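Lysosome-associated membrane glycoprotein 3 (Homo sapiens, PDB 4AKM) takes part in lysosome-autophagosome fusion and the unfolded protein response, and promotes hepatocellular lipogenesis, as a lysosomal membrane glycoprotein. Local coordinates at residues Ser120-Gln125 with Val132-Val137; Tyr7-Gly12 with Gly51-Arg56; Glu78-Ser83 with Phe108-Gly113; Gly22-Val27 with Arg37-Ile42. All blocks are in the same frame, centred on the assembly; numbering follows the deposited sequence.

Contact 1 of 4, residues Ser120-Gln125 with Val132-Val137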
# COMPACT_ATOMS: atom_id res chain seq x y z
N SER A 120 -1.41 13.76 -2.13
CA SER A 120 -2.61 13.74 -2.96
C SER A 120 -3.16 12.32 -3.07
O SER A 120 -2.39 11.37 -3.24
CB SER A 120 -2.32 14.29 -4.36
OG SER A 120 -1.63 15.53 -4.30
N GLU A 121 -4.48 12.20 -2.99
CA GLU A 121 -5.16 10.91 -3.06
C GLU A 121 -4.81 10.11 -4.31
O GLU A 121 -5.05 10.56 -5.43
CB GLU A 121 -6.67 11.10 -3.01
CG GLU A 121 -7.42 9.84 -3.38
CD GLU A 121 -8.90 10.06 -3.58
OE1 GLU A 121 -9.59 10.38 -2.58
OE2 GLU A 121 -9.38 9.92 -4.73
N GLN A 122 -4.26 8.92 -4.10
CA GLN A 122 -3.98 8.00 -5.20
C GLN A 122 -4.94 6.82 -5.18
O GLN A 122 -5.41 6.42 -4.12
CB GLN A 122 -2.52 7.52 -5.16
CG GLN A 122 -1.50 8.62 -5.39
CD GLN A 122 -1.69 9.36 -6.71
OE1 GLN A 122 -2.41 10.36 -6.78
NE2 GLN A 122 -1.05 8.86 -7.77
N SER A 123 -5.21 6.27 -6.35
CA SER A 123 -6.26 5.28 -6.49
C SER A 123 -5.89 4.15 -7.44
O SER A 123 -5.17 4.36 -8.41
CB SER A 123 -7.54 5.95 -6.99
OG SER A 123 -8.38 5.02 -7.63
N LEU A 124 -6.41 2.97 -7.15
CA LEU A 124 -6.16 1.81 -7.99
C LEU A 124 -7.34 0.83 -7.93
O LEU A 124 -7.76 0.43 -6.84
CB LEU A 124 -4.89 1.11 -7.54
CG LEU A 124 -4.37 0.06 -8.51
CD1 LEU A 124 -3.96 0.75 -9.81
CD2 LEU A 124 -3.21 -0.70 -7.90
N GLN A 125 -7.88 0.47 -9.09
CA GLN A 125 -8.89 -0.59 -9.13
C GLN A 125 -8.20 -1.94 -9.04
O GLN A 125 -7.40 -2.29 -9.91
CB GLN A 125 -9.75 -0.50 -10.39
CG GLN A 125 -10.90 0.49 -10.31
CD GLN A 125 -12.20 -0.12 -9.82
OE1 GLN A 125 -12.20 -1.15 -9.15
NE2 GLN A 125 -13.31 0.52 -10.16
N VAL A 132 -8.56 0.41 -4.06
CA VAL A 132 -7.79 0.91 -2.94
C VAL A 132 -7.40 2.37 -3.20
O VAL A 132 -7.10 2.75 -4.33
CB VAL A 132 -6.55 0.02 -2.63
CG1 VAL A 132 -5.62 -0.06 -3.83
CG2 VAL A 132 -5.82 0.51 -1.40
N LYS A 133 -7.45 3.19 -2.15
CA LYS A 133 -7.01 4.58 -2.22
C LYS A 133 -5.97 4.89 -1.14
O LYS A 133 -6.15 4.54 0.02
CB LYS A 133 -8.20 5.54 -2.13
CG LYS A 133 -8.63 6.09 -3.48
CD LYS A 133 -10.10 6.48 -3.51
CE LYS A 133 -10.64 6.48 -4.94
NZ LYS A 133 -12.13 6.65 -5.02
N THR A 134 -4.89 5.55 -1.55
CA THR A 134 -3.86 5.96 -0.60
C THR A 134 -3.85 7.47 -0.44
O THR A 134 -4.29 8.20 -1.32
CB THR A 134 -2.45 5.52 -1.04
OG1 THR A 134 -2.00 6.34 -2.13
CG2 THR A 134 -2.46 4.06 -1.46
N THR A 135 -3.32 7.93 0.68
CA THR A 135 -3.30 9.35 0.98
C THR A 135 -2.14 9.61 1.93
O THR A 135 -1.70 8.71 2.61
CB THR A 135 -4.63 9.78 1.64
OG1 THR A 135 -4.60 11.18 1.89
CG2 THR A 135 -4.82 9.07 2.95
N ASP A 136 -1.63 10.84 1.96
CA ASP A 136 -0.56 11.20 2.91
C ASP A 136 0.65 10.27 2.83
O ASP A 136 1.30 9.99 3.84
CB ASP A 136 -1.11 11.25 4.33
CG ASP A 136 -1.99 12.45 4.57
OD1 ASP A 136 -1.51 13.57 4.33
OD2 ASP A 136 -3.15 12.27 4.97
N VAL A 137 0.94 9.81 1.63
CA VAL A 137 1.98 8.83 1.41
C VAL A 137 3.38 9.42 1.49
O VAL A 137 3.70 10.39 0.81
CB VAL A 137 1.83 8.17 0.01
CG1 VAL A 137 2.97 7.21 -0.26
CG2 VAL A 137 0.48 7.47 -0.10

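Contact 2 of 4, residues Tyr7-Gly12 with Gly51-Arg56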
# COMPACT_ATOMS: atom_id res chain seq x y z
N TYR A 7 4.34 2.46 9.07
CA TYR A 7 4.65 1.05 8.93
C TYR A 7 6.11 0.89 8.59
O TYR A 7 6.78 1.85 8.20
CB TYR A 7 3.78 0.44 7.84
CG TYR A 7 2.31 0.71 8.05
CD1 TYR A 7 1.69 0.39 9.24
CD2 TYR A 7 1.55 1.31 7.05
CE1 TYR A 7 0.35 0.65 9.43
CE2 TYR A 7 0.22 1.57 7.23
CZ TYR A 7 -0.38 1.24 8.42
OH TYR A 7 -1.72 1.50 8.60
N GLN A 8 6.59 -0.34 8.71
CA GLN A 8 8.01 -0.58 8.72
C GLN A 8 8.29 -2.07 8.57
O GLN A 8 7.65 -2.89 9.21
CB GLN A 8 8.55 -0.08 10.05
CG GLN A 8 10.04 0.07 10.12
CD GLN A 8 10.48 0.33 11.54
OE1 GLN A 8 10.49 -0.57 12.38
NE2 GLN A 8 10.83 1.59 11.83
N VAL A 9 9.25 -2.40 7.71
CA VAL A 9 9.67 -3.79 7.52
C VAL A 9 11.17 -3.89 7.77
O VAL A 9 11.92 -2.99 7.39
CB VAL A 9 9.34 -4.29 6.10
CG1 VAL A 9 9.71 -5.75 5.95
CG2 VAL A 9 7.86 -4.09 5.79
N LEU A 10 11.62 -4.96 8.42
CA LEU A 10 13.02 -5.07 8.80
C LEU A 10 13.72 -6.36 8.38
O LEU A 10 13.13 -7.44 8.40
CB LEU A 10 13.17 -4.87 10.31
CG LEU A 10 12.89 -3.48 10.87
CD1 LEU A 10 12.76 -3.53 12.38
CD2 LEU A 10 13.99 -2.51 10.46
N ASN A 11 14.99 -6.23 8.00
CA ASN A 11 15.90 -7.36 7.86
C ASN A 11 16.70 -7.49 9.15
O ASN A 11 17.75 -6.86 9.30
CB ASN A 11 16.84 -7.15 6.66
CG ASN A 11 17.52 -8.44 6.22
OD1 ASN A 11 17.70 -9.37 7.01
ND2 ASN A 11 17.92 -8.49 4.96
N GLY A 12 16.19 -8.29 10.08
CA GLY A 12 16.81 -8.46 11.38
C GLY A 12 16.91 -7.17 12.18
O GLY A 12 16.35 -7.06 13.28
N GLY A 51 6.31 -8.25 6.72
CA GLY A 51 6.67 -8.30 5.33
C GLY A 51 8.03 -8.87 5.10
O GLY A 51 8.75 -9.20 6.04
N ASN A 52 8.40 -8.97 3.84
CA ASN A 52 9.60 -9.70 3.50
C ASN A 52 10.55 -8.86 2.66
O ASN A 52 10.17 -8.35 1.61
CB ASN A 52 9.23 -10.99 2.78
CG ASN A 52 10.18 -12.12 3.08
OD1 ASN A 52 11.17 -12.32 2.38
ND2 ASN A 52 9.90 -12.87 4.15
N CYS A 53 11.77 -8.71 3.15
CA CYS A 53 12.79 -7.94 2.45
C CYS A 53 13.43 -8.78 1.36
O CYS A 53 13.32 -10.01 1.35
CB CYS A 53 13.86 -7.47 3.44
SG CYS A 53 13.27 -6.31 4.70
N GLY A 54 14.11 -8.11 0.43
CA GLY A 54 14.79 -8.79 -0.65
C GLY A 54 15.63 -7.84 -1.48
O GLY A 54 15.35 -6.65 -1.54
N THR A 55 16.67 -8.38 -2.11
CA THR A 55 17.62 -7.57 -2.86
C THR A 55 16.99 -6.88 -4.07
O THR A 55 17.43 -5.80 -4.48
CB THR A 55 18.86 -8.41 -3.30
OG1 THR A 55 18.47 -9.35 -4.32
CG2 THR A 55 19.45 -9.16 -2.11
N ARG A 56 15.94 -7.48 -4.62
CA ARG A 56 15.29 -6.95 -5.82
C ARG A 56 13.77 -6.93 -5.68
O ARG A 56 13.07 -6.39 -6.54
CB ARG A 56 15.70 -7.77 -7.05
CG ARG A 56 15.67 -7.00 -8.37
CD ARG A 56 15.21 -7.90 -9.50
NE ARG A 56 13.82 -8.32 -9.30
CZ ARG A 56 13.19 -9.22 -10.06
NH1 ARG A 56 13.82 -9.80 -11.07
NH2 ARG A 56 11.93 -9.54 -9.79

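Contact 3 of 4, residues Glu78-Ser83 with Phe108-Gly113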
# COMPACT_ATOMS: atom_id res chain seq x y z
N GLU A 78 18.52 1.65 -11.95
CA GLU A 78 18.14 2.46 -10.80
C GLU A 78 16.63 2.69 -10.80
O GLU A 78 15.98 2.51 -11.83
CB GLU A 78 18.93 3.77 -10.75
CG GLU A 78 18.82 4.63 -12.01
CD GLU A 78 19.86 5.74 -12.06
OE1 GLU A 78 20.95 5.57 -11.46
OE2 GLU A 78 19.60 6.78 -12.70
N SER A 79 16.10 3.06 -9.63
CA SER A 79 14.67 3.22 -9.34
C SER A 79 13.96 1.95 -8.83
O SER A 79 14.30 0.83 -9.22
CB SER A 79 13.87 3.84 -10.50
OG SER A 79 13.58 2.87 -11.50
N TYR A 80 12.98 2.18 -7.96
CA TYR A 80 12.12 1.13 -7.44
C TYR A 80 10.68 1.62 -7.54
O TYR A 80 10.45 2.81 -7.77
CB TYR A 80 12.47 0.81 -5.98
CG TYR A 80 12.31 1.98 -5.03
CD1 TYR A 80 13.32 2.93 -4.89
CD2 TYR A 80 11.16 2.15 -4.28
CE1 TYR A 80 13.18 4.01 -4.03
CE2 TYR A 80 11.01 3.22 -3.41
CZ TYR A 80 12.02 4.14 -3.29
OH TYR A 80 11.88 5.20 -2.43
N TYR A 81 9.73 0.72 -7.36
CA TYR A 81 8.32 1.07 -7.51
C TYR A 81 7.46 0.00 -6.85
O TYR A 81 7.95 -1.08 -6.53
CB TYR A 81 7.95 1.20 -8.99
CG TYR A 81 8.39 0.02 -9.83
CD1 TYR A 81 9.66 -0.02 -10.40
CD2 TYR A 81 7.55 -1.06 -10.05
CE1 TYR A 81 10.07 -1.10 -11.16
CE2 TYR A 81 7.94 -2.14 -10.81
CZ TYR A 81 9.20 -2.16 -11.37
OH TYR A 81 9.59 -3.25 -12.12
N ILE A 82 6.19 0.31 -6.63
CA ILE A 82 5.24 -0.72 -6.22
C ILE A 82 4.88 -1.52 -7.46
O ILE A 82 4.37 -0.97 -8.43
CB ILE A 82 3.96 -0.13 -5.61
CG1 ILE A 82 4.24 0.44 -4.21
CG2 ILE A 82 2.87 -1.18 -5.53
CD1 ILE A 82 3.15 1.37 -3.71
N SER A 83 5.17 -2.82 -7.44
CA SER A 83 4.93 -3.67 -8.60
C SER A 83 3.66 -4.51 -8.47
O SER A 83 3.17 -5.06 -9.45
CB SER A 83 6.13 -4.57 -8.87
OG SER A 83 6.30 -5.51 -7.83
N PHE A 108 4.19 4.66 -8.06
CA PHE A 108 5.03 5.44 -7.16
C PHE A 108 6.49 5.21 -7.47
O PHE A 108 7.31 5.10 -6.56
CB PHE A 108 4.77 5.10 -5.68
CG PHE A 108 3.38 5.41 -5.20
CD1 PHE A 108 2.40 5.89 -6.06
CD2 PHE A 108 3.06 5.25 -3.86
CE1 PHE A 108 1.13 6.18 -5.60
CE2 PHE A 108 1.80 5.53 -3.40
CZ PHE A 108 0.83 6.00 -4.26
N GLN A 109 6.82 5.11 -8.75
CA GLN A 109 8.20 4.85 -9.15
C GLN A 109 9.13 5.98 -8.72
O GLN A 109 8.85 7.16 -8.97
CB GLN A 109 8.31 4.61 -10.66
CG GLN A 109 9.66 4.07 -11.10
CD GLN A 109 9.76 3.89 -12.60
OE1 GLN A 109 8.90 4.36 -13.35
NE2 GLN A 109 10.81 3.21 -13.05
N THR A 110 10.24 5.62 -8.06
CA THR A 110 11.13 6.60 -7.45
C THR A 110 12.58 6.17 -7.61
O THR A 110 12.90 4.99 -7.47
CB THR A 110 10.85 6.72 -5.94
OG1 THR A 110 9.46 7.02 -5.74
CG2 THR A 110 11.70 7.82 -5.31
N ALA A 111 13.46 7.14 -7.89
CA ALA A 111 14.90 6.87 -7.99
C ALA A 111 15.41 6.22 -6.71
O ALA A 111 15.07 6.65 -5.61
CB ALA A 111 15.65 8.16 -8.27
N VAL A 112 16.22 5.17 -6.87
CA VAL A 112 16.69 4.40 -5.72
C VAL A 112 17.52 5.27 -4.76
O VAL A 112 18.33 6.08 -5.19
CB VAL A 112 17.47 3.13 -6.16
CG1 VAL A 112 18.63 3.50 -7.08
CG2 VAL A 112 17.95 2.33 -4.96
N GLY A 113 17.28 5.10 -3.46
CA GLY A 113 17.94 5.91 -2.45
C GLY A 113 17.13 7.14 -2.07
O GLY A 113 17.40 7.77 -1.05

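Contact 4 of 4, residues Gly22-Val27 with Arg37-Ile42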
# COMPACT_ATOMS: atom_id res chain seq x y z
N GLY A 22 -2.12 6.70 4.58
CA GLY A 22 -3.46 6.36 4.97
C GLY A 22 -4.01 5.53 3.84
O GLY A 22 -3.70 5.79 2.67
N ILE A 23 -4.79 4.52 4.17
CA ILE A 23 -5.32 3.61 3.16
C ILE A 23 -6.81 3.38 3.38
O ILE A 23 -7.29 3.23 4.50
CB ILE A 23 -4.53 2.29 3.12
CG1 ILE A 23 -3.08 2.57 2.71
CG2 ILE A 23 -5.15 1.31 2.14
CD1 ILE A 23 -2.12 1.48 3.11
N GLN A 24 -7.54 3.39 2.27
CA GLN A 24 -8.98 3.24 2.27
C GLN A 24 -9.32 2.16 1.25
O GLN A 24 -8.66 2.05 0.21
CB GLN A 24 -9.64 4.58 1.89
CG GLN A 24 -11.15 4.63 2.08
CD GLN A 24 -11.75 6.01 1.78
OE1 GLN A 24 -11.91 6.40 0.63
NE2 GLN A 24 -12.08 6.74 2.84
N LEU A 25 -10.31 1.34 1.55
CA LEU A 25 -10.78 0.35 0.60
C LEU A 25 -12.22 0.68 0.21
O LEU A 25 -13.06 0.88 1.08
CB LEU A 25 -10.69 -1.07 1.18
CG LEU A 25 -9.27 -1.63 1.34
CD1 LEU A 25 -9.27 -2.99 2.02
CD2 LEU A 25 -8.56 -1.70 -0.01
N ILE A 26 -12.48 0.74 -1.08
CA ILE A 26 -13.82 1.04 -1.58
C ILE A 26 -14.39 -0.18 -2.29
O ILE A 26 -13.83 -0.63 -3.29
CB ILE A 26 -13.81 2.24 -2.57
CG1 ILE A 26 -13.48 3.56 -1.86
CG2 ILE A 26 -15.15 2.35 -3.29
CD1 ILE A 26 -12.01 3.87 -1.76
N VAL A 27 -15.49 -0.72 -1.77
CA VAL A 27 -16.17 -1.82 -2.47
C VAL A 27 -17.51 -1.40 -3.08
O VAL A 27 -18.30 -0.70 -2.46
CB VAL A 27 -16.32 -3.13 -1.61
CG1 VAL A 27 -15.24 -3.20 -0.54
CG2 VAL A 27 -17.70 -3.24 -0.98
N ARG A 37 -21.22 3.27 -2.32
CA ARG A 37 -20.22 2.23 -2.16
C ARG A 37 -19.88 2.09 -0.68
O ARG A 37 -20.13 2.99 0.11
CB ARG A 37 -18.97 2.59 -2.97
CG ARG A 37 -19.09 2.25 -4.45
CD ARG A 37 -18.77 3.45 -5.33
NE ARG A 37 -17.71 4.28 -4.77
CZ ARG A 37 -17.08 5.25 -5.43
NH1 ARG A 37 -17.38 5.52 -6.69
NH2 ARG A 37 -16.13 5.96 -4.82
N ARG A 38 -19.34 0.93 -0.31
CA ARG A 38 -18.91 0.71 1.06
C ARG A 38 -17.47 1.19 1.23
O ARG A 38 -16.59 0.82 0.47
CB ARG A 38 -19.06 -0.77 1.44
CG ARG A 38 -19.23 -1.03 2.93
CD ARG A 38 -19.83 -2.41 3.20
NE ARG A 38 -21.14 -2.56 2.56
CZ ARG A 38 -21.91 -3.65 2.67
NH1 ARG A 38 -21.52 -4.68 3.40
NH2 ARG A 38 -23.08 -3.69 2.04
N TYR A 39 -17.25 2.04 2.22
CA TYR A 39 -15.92 2.54 2.51
C TYR A 39 -15.34 1.84 3.73
O TYR A 39 -16.06 1.54 4.68
CB TYR A 39 -15.96 4.06 2.71
CG TYR A 39 -16.19 4.85 1.44
CD1 TYR A 39 -17.46 4.98 0.89
CD2 TYR A 39 -15.13 5.46 0.77
CE1 TYR A 39 -17.67 5.69 -0.28
CE2 TYR A 39 -15.33 6.17 -0.39
CZ TYR A 39 -16.60 6.29 -0.92
OH TYR A 39 -16.79 7.00 -2.08
N PHE A 40 -14.05 1.55 3.69
CA PHE A 40 -13.37 1.02 4.86
C PHE A 40 -12.00 1.64 5.09
O PHE A 40 -11.09 1.46 4.29
CB PHE A 40 -13.21 -0.50 4.80
CG PHE A 40 -12.39 -1.04 5.93
CD1 PHE A 40 -12.94 -1.16 7.19
CD2 PHE A 40 -11.05 -1.37 5.75
CE1 PHE A 40 -12.19 -1.64 8.25
CE2 PHE A 40 -10.29 -1.85 6.80
CZ PHE A 40 -10.85 -1.98 8.06
N ASN A 41 -11.87 2.36 6.20
CA ASN A 41 -10.61 3.00 6.54
C ASN A 41 -9.66 2.03 7.26
O ASN A 41 -10.01 1.49 8.30
CB ASN A 41 -10.87 4.21 7.42
CG ASN A 41 -11.59 5.32 6.67
OD1 ASN A 41 -11.95 5.18 5.50
ND2 ASN A 41 -11.82 6.44 7.35
N ILE A 42 -8.48 1.82 6.70
CA ILE A 42 -7.47 1.08 7.43
C ILE A 42 -7.11 1.91 8.65
O ILE A 42 -6.59 3.02 8.53
CB ILE A 42 -6.20 0.77 6.60
CG1 ILE A 42 -6.40 -0.48 5.73
CG2 ILE A 42 -5.01 0.51 7.51
CD1 ILE A 42 -7.37 -0.31 4.60

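Contact 1 of 4, residues Ser120-Gln125 with Val132-Val137
Ser120-Gln125 and Val132-Val137 pair as the two arms of a beta hairpin, strands 122-125 and 130-135, in one sheet of the beta-prism luminal domain. The strand axes come within 4.7 Å at 165°, so the pairing is antiparallel. Four backbone bonds bear this out: Gln122 and Thr134 form one reciprocal pair, with Thr134 N to Gln122 O at 2.8 Å, and Leu124 and Val132 form the next. Between them Ser123 and Lys133 make the non-hydrogen-bonded pair.

On the inward face, Thr134 OG1 sits 3.3 Å from Gln122 CB, and Val132 CG1 packs on Leu124 CB at 4.0 Å. Val132 also rests on Ile23 and Leu25 of the adjoining strand, while Phe108 packs against both Gln122 and Thr134. The other face carries Ser123 and Lys133. There the lysine methylenes, which also rest on Ile26, run past Ser123, whose OG is hydrogen-bonded to Gln131.

Glu121 swings its CG away from its own backbone N (chi1 168°) and crosses the lysine chain obliquely. The carboxylate thus lies against aliphatic carbon, with OE2 3.7 Å from Lys133 CE, whereas Glu121 OE2 and Lys133 NZ stay 4.3 Å apart, beyond salt-bridge range.

Contact 2 of 4, residues Tyr7-Gly12 with Gly51-Arg56
Val9 and Cys53 touch where strand 5-11 of one sheet of the beta-prism domain meets the end of strand 48-52, an outermost strand of the other. The meeting is a surface contact, made by side-chain atoms of Val9 and Cys53 packing mostly against backbone, with no hydrogen bond passing between Tyr7-Gly12 and Gly51-Arg56. The spacing agrees: even the near pair Val9 CA and Gly51 CA are 5.8 Å apart, and Asn11 CA lies 6.3 Å from Cys53 CA.

The packing centres on one methyl. Val9 CG1 is placed opposite its backbone N (chi1 -177°), and from there it meets its apolar partner, Cys53 SG, at 3.8 Å. Gly51 O is a van der Waals neighbour of Val9 CG1 at 3.6 Å. Leu60 of the second sheet also packs on Val9.

The sulfur makes the same kind of contact, mostly with main chain: Cys53 SG lies near Leu10 C and Asn11 N, both at 3.7 Å. Asn11 CB is the side-chain exception, a little farther from the sulfur.

The covalent part completes the group: Cys53 SG is disulfide-bonded to Cys16 SG of strand 14-27, the hairpin partner of strand 5-11. The sulfur therefore has no thiol proton to offer, and its contacts with Leu10 and Asn11 are van der Waals in character. The disulfide is a covalent link between strand 14-27 and the segment that follows strand 48-52, and so ties the edges of the two sheets together here.

Contact 3 of 4, residues Glu78-Ser83 with Phe108-Gly113
The Tyr80 ring carries Thr110 over one face and Val112 at its edge, close to the ring plane. Thr110 CB stands 4.3 Å from the ring centroid, 26° off the normal, a CH-pi contact; Val112 CA approaches Tyr80 CD1 to 3.8 Å. Tyr81 is set differently: its CB lies 3.8 Å from Gln109 CB, and its ring plane stands 76° from the Gln109 amide, the two side chains running side by side. Ile82 CD1 touches Phe108 CD2 obliquely at 3.9 Å, and Phe108 stacks in turn with Phe116.

Glu78-Ser83 and Phe108-Gly113 pair at the open end of the hairpin of strands 80-90 and 97-110, far from its turn, at one border of the five-stranded antiparallel sheet. Its hydrogen-bonded pair is Tyr80 with Thr110, joined by two main-chain bonds, of which Thr110 N to Tyr80 O measures 2.8 Å. Gln109 extends its side chain toward Ser79, just ahead of the strand, and NE2 donates to Ser79 OG at 3.2 Å, the hydroxyl lying somewhat out of the amide plane. Thr110 OG1 donates to Phe108 O within its own segment, and Tyr80 OH is hydrogen-bonded to His114 O.

Chemically the contact divides in two. The inward rings are held by carbon contacts while the polar ends of Tyr80 and Thr110 find carbonyl partners; the Gln109 to Ser79 bond ties the outer side with neutral groups.

Contact 4 of 4, residues Gly22-Val27 with Arg37-Ile42
Arg37 meets Ile26 and Val27 at the turn end of the antiparallel hairpin formed by strands 14-27 and 38-41. The arginine chain folds round beyond CG (chi3 36°), which brings its NE 3.5 Å from Ile26 CG2, and NH2 makes a weak hydrogen bond to Tyr39 OH.

Arg38 exchanges two backbone bonds with Val27 and lays its CB against Val27 CG2 at 3.7 Å. Its guanidinium leaves the strand pair: NE forms a salt bridge with Asp29 and NH1 bonds to Asp93 O.

Tyr39 lies alongside Ile26, with CE2 3.5 Å from Ile26 CG1, and receives Gln24 OE1 at its ring edge, 3.4 Å from CD2. The glutamine amide and this ring stand 78° apart.

Phe40 is bonded both ways with Leu25 through the main chain; its ring meets that of Phe64.

Asn41 accepts a hydrogen bond at OD1 from Gln24 NE2 (3.1 Å, 163° at the hydrogen), the acceptor lying in the glutamine amide plane.

Ile42 gives its N to Ile23 O and sets CD1 3.7 Å from Ile23 CG2 and 4.0 Å from Leu25 CG.

The two faces therefore differ in chemistry. Leu25, Val27 and Phe40 pack with strand 80-90 inside the prism, whereas on the other face the Gln24 to Asn41 amide bond adds a directional polar pairing beside the Ile26-Tyr39 packing.

In the fold
Along the chain, contact 4 falls between the two segments of contact 2; contact 3 follows, then contact 1. Contacts 1 and 4, centres 10 Å apart, lie in one antiparallel sheet, where strand 130-135 pairs with strand 14-27 through Lys133 to Gln24 and Thr135 to Gly22. Contact 3 belongs to the five-stranded sheet, its centre about 17 Å from that of contact 1; Phe108 bridges them by packing on Gln122, Thr134 and Val137. Contact 2 joins both sheets near the disulfide, its centre 26 Å from contact 4, although Tyr7 OH still touches Ile42 CG2. Contacts 1, 3 and 4 are hairpin pairings, while aromatic packing and the disulfide connect the sheets of this membrane-proximal luminal domain.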